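Local atomic coordinates of nickel-dependent hydrogenase large subunit (Allochromatium vinosum, PDB entry 3MYR), a protein that oxidises molecular hydrogen at a buried nickel-iron centre as the large subunit of a heterodimeric [NiFe] hydrogenase, probably recycling hydrogen released by nitrogenase. Residues B[120-125]-B[183-188]; B[279-284]-B[390-395]. All blocks are in the same frame, centred on the assembly; numbering follows the deposited sequence.

Both contacts are buried, but they sit in very different parts of the large subunit. The centre of contact 1 lies about 28 Å from the centre of the chain; the contact joins the short helix 119-122 and the turn at its end to helix 181-201, away from the metal sites, with small alanines at its middle and one weak hydrogen bond at its margin. The centre of contact 2 lies about 12 Å from that of the chain. Here a strand packs on a helix through an aromatic ring, leucines, an alanine and a cysteine, and the side chain of Arg393 is about 7 Å from the bound nickel-iron centre. The contacts share no helix or strand and follow one another along the chain; the nearest atoms of contacts 1 and 2 are about 20 Å apart.

Contact 1 (B[120-125]-B[183-188]); sequences VSALSA and ANLMAV
Ala122 CB rests against the backbone of helix 181-201, 3.6 Å from Leu185 N, and this methyl is the middle of an apolar patch. Ala122 CB also meets Leu185 CB at 4.0 Å and, more loosely, Val188 CG2 at 4.2 Å. The second methyl comes from Ala125, whose CB lies 3.9 Å from Leu185 CB and equally near Leu185 CD2. Ala122 and Ala125 are the first and last residues of a type I beta turn that begins on the last residue of the short helix 119-122, and the turn presents both methyls to the same leucine. Alanine suits these positions because the chains come close: the CA atoms of Ala122 and Leu185 are 4.3 Å apart, which leaves little room for a larger side chain. Beyond the alanines, Leu185 also touches Thr130 of helix 127-137 and Gln152 of helix 145-160.

The polar part lies at Asn184. Asn184 ND2 reaches Ser121 OG at 2.9 Å, but the bond is weak, bent to 129° at the hydrogen. With OG turned away from its own backbone N (chi1 162°), Ser121 holds its hydroxyl where the amide can meet it. The firmer hold on the amide is at its other end, where OD1 accepts a hydrogen bond from Asp118 N; Asp118 OD1 in turn accepts one from Ser121 N.

An asparagine, with a donor and an acceptor on one flat group, can therefore serve both Asp118, just ahead of helix 119-122, and Ser121, while close methyl packing rather than strong polar bonding joins the two segments.

Contact 2 (B[279-284]-B[390-395]); sequences GNFLCY and PLARVL
The Phe281 ring carries Leu395 CD1 over the centre of one face, a CH-pi contact with the methyl 3.6 Å from the centroid and only 6° off the ring normal. Leu391 CD2 and Ala392 CA approach the same ring obliquely. This is strand-on-helix packing: strand 281-283, the start of strand 281-288, which pairs antiparallel with strand 300-305, crosses helical segment 390-395 at 81°. The helix presents Leu391, Ala392 and Leu395 to the strand, and the small Ala392 lets the backbones come near: Ala392 CB is 3.7 Å from Phe281 CB. Placed anti to its carbonyl carbon (chi1 -60°), the phenyl group reaches past that alanine to the leucines. Replacing Phe281 with a serine would probably leave Leu395 CD1 without the aromatic face it packs on and open a gap beside Leu391.

Two residues along the strand, Cys283 also faces the helix. Its sulfur, compact and polarisable, fits against the backbone, where a bulkier group would probably be hard to place, and touches the aliphatic start of Arg393. The guanidinium group leads away to salt bridges with Glu436 and Glu484, and NH1 also donates to Pro486 O, in the pocket of the nickel-iron centre. Cys283 SG lies 3.6 Å from Ala392 O and 3.8 Å from Arg393 CA.

Contact 1 (B[120-125]-B[183-188])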
loop_
_atom_site.group_PDB
_atom_site.type_symbol
_atom_site.label_atom_id
_atom_site.label_comp_id
_atom_site.label_asym_id
_atom_site.label_seq_id
_atom_site.Cartn_x
_atom_site.Cartn_y
_atom_site.Cartn_z
ATOM N N VAL B 120 -14.502 -14.303 -18.393
ATOM C CA VAL B 120 -15.233 -15.392 -19.076
ATOM C C VAL B 120 -15.244 -15.218 -20.584
ATOM O O VAL B 120 -15.041 -16.194 -21.366
ATOM C CB VAL B 120 -16.679 -15.545 -18.517
ATOM C CG1 VAL B 120 -17.533 -16.589 -19.358
ATOM C CG2 VAL B 120 -16.576 -16.001 -17.031
ATOM N N SER B 121 -15.435 -13.974 -21.011
ATOM C CA SER B 121 -15.326 -13.658 -22.433
ATOM C C SER B 121 -13.928 -14.018 -23.031
ATOM O O SER B 121 -13.871 -14.487 -24.144
ATOM C CB SER B 121 -15.699 -12.174 -22.647
ATOM O OG SER B 121 -15.220 -11.749 -23.899
ATOM N N ALA B 122 -12.821 -13.847 -22.272
ATOM C CA ALA B 122 -11.464 -14.293 -22.732
ATOM C C ALA B 122 -11.455 -15.775 -23.169
ATOM O O ALA B 122 -10.741 -16.149 -24.061
ATOM C CB ALA B 122 -10.404 -14.074 -21.609
ATOM N N LEU B 123 -12.286 -16.619 -22.569
ATOM C CA LEU B 123 -12.325 -18.045 -22.950
ATOM C C LEU B 123 -12.830 -18.288 -24.343
ATOM O O LEU B 123 -12.653 -19.381 -24.859
ATOM C CB LEU B 123 -13.230 -18.839 -21.993
ATOM C CG LEU B 123 -12.831 -18.711 -20.495
ATOM C CD1 LEU B 123 -13.746 -19.660 -19.681
ATOM C CD2 LEU B 123 -11.344 -19.058 -20.321
ATOM N N SER B 124 -13.471 -17.293 -24.954
ATOM C CA SER B 124 -14.009 -17.415 -26.326
ATOM C C SER B 124 -13.035 -16.903 -27.390
ATOM O O SER B 124 -13.352 -16.958 -28.567
ATOM C CB SER B 124 -15.236 -16.458 -26.493
ATOM O OG SER B 124 -16.288 -17.060 -25.869
ATOM N N ALA B 125 -11.959 -16.250 -26.976
ATOM C CA ALA B 125 -11.071 -15.578 -27.947
ATOM C C ALA B 125 -10.418 -16.575 -28.854
ATOM O O ALA B 125 -10.118 -17.720 -28.460
ATOM C CB ALA B 125 -9.991 -14.772 -27.222
ATOM N N ALA B 183 -9.303 -8.902 -26.738
ATOM C CA ALA B 183 -8.725 -7.925 -25.846
ATOM C C ALA B 183 -8.792 -8.464 -24.408
ATOM O O ALA B 183 -7.896 -8.209 -23.594
ATOM C CB ALA B 183 -9.479 -6.547 -25.961
ATOM N N ASN B 184 -9.871 -9.177 -24.070
ATOM C CA ASN B 184 -9.947 -9.719 -22.704
ATOM C C ASN B 184 -8.822 -10.713 -22.470
ATOM O O ASN B 184 -8.220 -10.724 -21.381
ATOM C CB ASN B 184 -11.307 -10.375 -22.444
ATOM C CG ASN B 184 -12.462 -9.329 -22.351
ATOM O OD1 ASN B 184 -12.352 -8.373 -21.605
ATOM N ND2 ASN B 184 -13.575 -9.570 -23.040
ATOM N N LEU B 185 -8.564 -11.600 -23.452
ATOM C CA LEU B 185 -7.529 -12.636 -23.263
ATOM C C LEU B 185 -6.153 -11.974 -23.150
ATOM O O LEU B 185 -5.380 -12.325 -22.279
ATOM C CB LEU B 185 -7.568 -13.710 -24.411
ATOM C CG LEU B 185 -6.513 -14.842 -24.306
ATOM C CD1 LEU B 185 -6.545 -15.569 -22.896
ATOM C CD2 LEU B 185 -6.651 -15.845 -25.491
ATOM N N MET B 186 -5.920 -10.904 -23.919
ATOM C CA MET B 186 -4.676 -10.215 -23.893
ATOM C C MET B 186 -4.431 -9.613 -22.485
ATOM O O MET B 186 -3.341 -9.718 -21.922
ATOM C CB MET B 186 -4.675 -9.100 -24.933
ATOM C CG MET B 186 -3.370 -8.288 -24.938
ATOM S SD MET B 186 -3.407 -6.936 -26.212
ATOM C CE MET B 186 -4.312 -5.706 -25.271
ATOM N N ALA B 187 -5.442 -8.935 -21.949
ATOM C CA ALA B 187 -5.354 -8.337 -20.619
ATOM C C ALA B 187 -5.151 -9.373 -19.524
ATOM O O ALA B 187 -4.396 -9.131 -18.583
ATOM C CB ALA B 187 -6.607 -7.542 -20.340
ATOM N N VAL B 188 -5.831 -10.511 -19.604
ATOM C CA VAL B 188 -5.610 -11.588 -18.660
ATOM C C VAL B 188 -4.149 -12.094 -18.720
ATOM O O VAL B 188 -3.537 -12.343 -17.687
ATOM C CB VAL B 188 -6.571 -12.786 -18.999
ATOM C CG1 VAL B 188 -6.097 -14.045 -18.337
ATOM C CG2 VAL B 188 -8.023 -12.443 -18.533
#

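Contact 2 (B[279-284]-B[390-395])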
loop_
_atom_site.group_PDB
_atom_site.type_symbol
_atom_site.label_atom_id
_atom_site.label_comp_id
_atom_site.label_asym_id
_atom_site.label_seq_id
_atom_site.Cartn_x
_atom_site.Cartn_y
_atom_site.Cartn_z
ATOM N N GLY B 279 -13.517 19.426 -9.283
ATOM C CA GLY B 279 -12.833 20.439 -10.055
ATOM C C GLY B 279 -11.601 21.092 -9.367
ATOM O O GLY B 279 -10.998 21.987 -9.959
ATOM N N ASN B 280 -11.245 20.675 -8.154
ATOM C CA ASN B 280 -10.105 21.263 -7.396
ATOM C C ASN B 280 -9.073 20.164 -7.151
ATOM O O ASN B 280 -9.464 19.050 -6.832
ATOM C CB ASN B 280 -10.588 21.755 -6.039
ATOM C CG ASN B 280 -11.797 22.693 -6.168
ATOM O OD1 ASN B 280 -11.872 23.503 -7.110
ATOM N ND2 ASN B 280 -12.715 22.602 -5.233
ATOM N N PHE B 281 -7.780 20.473 -7.293
ATOM C CA PHE B 281 -6.715 19.462 -7.217
ATOM C C PHE B 281 -5.574 20.005 -6.387
ATOM O O PHE B 281 -5.272 21.162 -6.478
ATOM C CB PHE B 281 -6.232 19.080 -8.617
ATOM C CG PHE B 281 -7.320 18.530 -9.437
ATOM C CD1 PHE B 281 -8.203 19.398 -10.098
ATOM C CD2 PHE B 281 -7.547 17.134 -9.483
ATOM C CE1 PHE B 281 -9.329 18.882 -10.847
ATOM C CE2 PHE B 281 -8.632 16.613 -10.218
ATOM C CZ PHE B 281 -9.563 17.501 -10.837
ATOM N N LEU B 282 -4.938 19.161 -5.588
ATOM C CA LEU B 282 -3.895 19.636 -4.729
ATOM C C LEU B 282 -2.647 18.739 -4.857
ATOM O O LEU B 282 -2.755 17.493 -4.790
ATOM C CB LEU B 282 -4.440 19.648 -3.287
ATOM C CG LEU B 282 -3.467 19.825 -2.127
ATOM C CD1 LEU B 282 -3.033 21.305 -2.101
ATOM C CD2 LEU B 282 -4.136 19.428 -0.826
ATOM N N CYS B 283 -1.474 19.399 -4.963
ATOM C CA CYS B 283 -0.170 18.747 -4.928
ATOM C C CYS B 283 0.752 19.440 -3.942
ATOM O O CYS B 283 0.867 20.653 -3.978
ATOM C CB CYS B 283 0.524 18.828 -6.290
ATOM S SG CYS B 283 -0.404 17.995 -7.579
ATOM N N TYR B 284 1.493 18.658 -3.168
ATOM C CA TYR B 284 2.610 19.212 -2.422
ATOM C C TYR B 284 3.882 19.207 -3.258
ATOM O O TYR B 284 4.847 19.921 -2.904
ATOM C CB TYR B 284 2.835 18.445 -1.128
ATOM C CG TYR B 284 1.651 18.339 -0.191
ATOM C CD1 TYR B 284 0.635 19.319 -0.182
ATOM C CD2 TYR B 284 1.607 17.303 0.789
ATOM C CE1 TYR B 284 -0.441 19.235 0.748
ATOM C CE2 TYR B 284 0.492 17.203 1.743
ATOM C CZ TYR B 284 -0.533 18.147 1.658
ATOM O OH TYR B 284 -1.591 18.027 2.550
ATOM N N PRO B 390 -2.728 10.943 -9.059
ATOM C CA PRO B 390 -2.186 11.108 -10.406
ATOM C C PRO B 390 -2.851 12.172 -11.242
ATOM O O PRO B 390 -2.175 12.820 -12.040
ATOM C CB PRO B 390 -2.385 9.704 -11.063
ATOM C CG PRO B 390 -2.323 8.743 -9.859
ATOM C CD PRO B 390 -3.045 9.542 -8.728
ATOM N N LEU B 391 -4.179 12.292 -11.175
ATOM C CA LEU B 391 -4.868 13.310 -11.998
ATOM C C LEU B 391 -4.424 14.743 -11.583
ATOM O O LEU B 391 -4.155 15.613 -12.424
ATOM C CB LEU B 391 -6.389 13.166 -11.913
ATOM C CG LEU B 391 -7.234 14.070 -12.872
ATOM C CD1 LEU B 391 -6.734 14.090 -14.352
ATOM C CD2 LEU B 391 -8.768 13.693 -12.824
ATOM N N ALA B 392 -4.311 14.970 -10.277
ATOM C CA ALA B 392 -3.861 16.293 -9.768
ATOM C C ALA B 392 -2.465 16.578 -10.262
ATOM O O ALA B 392 -2.171 17.697 -10.666
ATOM C CB ALA B 392 -3.861 16.326 -8.259
ATOM N N ARG B 393 -1.605 15.549 -10.296
ATOM C CA ARG B 393 -0.208 15.759 -10.682
ATOM C C ARG B 393 -0.117 16.032 -12.165
ATOM O O ARG B 393 0.641 16.906 -12.631
ATOM C CB ARG B 393 0.683 14.559 -10.275
ATOM C CG ARG B 393 1.123 14.615 -8.770
ATOM C CD ARG B 393 2.144 13.449 -8.475
ATOM N NE ARG B 393 1.477 12.140 -8.646
ATOM C CZ ARG B 393 0.888 11.406 -7.698
ATOM N NH1 ARG B 393 0.401 10.195 -8.005
ATOM N NH2 ARG B 393 0.798 11.835 -6.448
ATOM N N VAL B 394 -0.858 15.252 -12.929
ATOM C CA VAL B 394 -0.755 15.399 -14.383
ATOM C C VAL B 394 -1.350 16.743 -14.793
ATOM O O VAL B 394 -0.796 17.455 -15.641
ATOM C CB VAL B 394 -1.375 14.197 -15.148
ATOM C CG1 VAL B 394 -1.556 14.497 -16.618
ATOM C CG2 VAL B 394 -0.480 12.985 -14.953
ATOM N N LEU B 395 -2.429 17.143 -14.155
ATOM C CA LEU B 395 -2.933 18.511 -14.384
ATOM C C LEU B 395 -1.914 19.590 -14.021
ATOM O O LEU B 395 -1.738 20.524 -14.800
ATOM C CB LEU B 395 -4.328 18.796 -13.768
ATOM C CG LEU B 395 -5.500 17.912 -14.236
ATOM C CD1 LEU B 395 -6.668 18.080 -13.269
ATOM C CD2 LEU B 395 -5.960 18.300 -15.646
#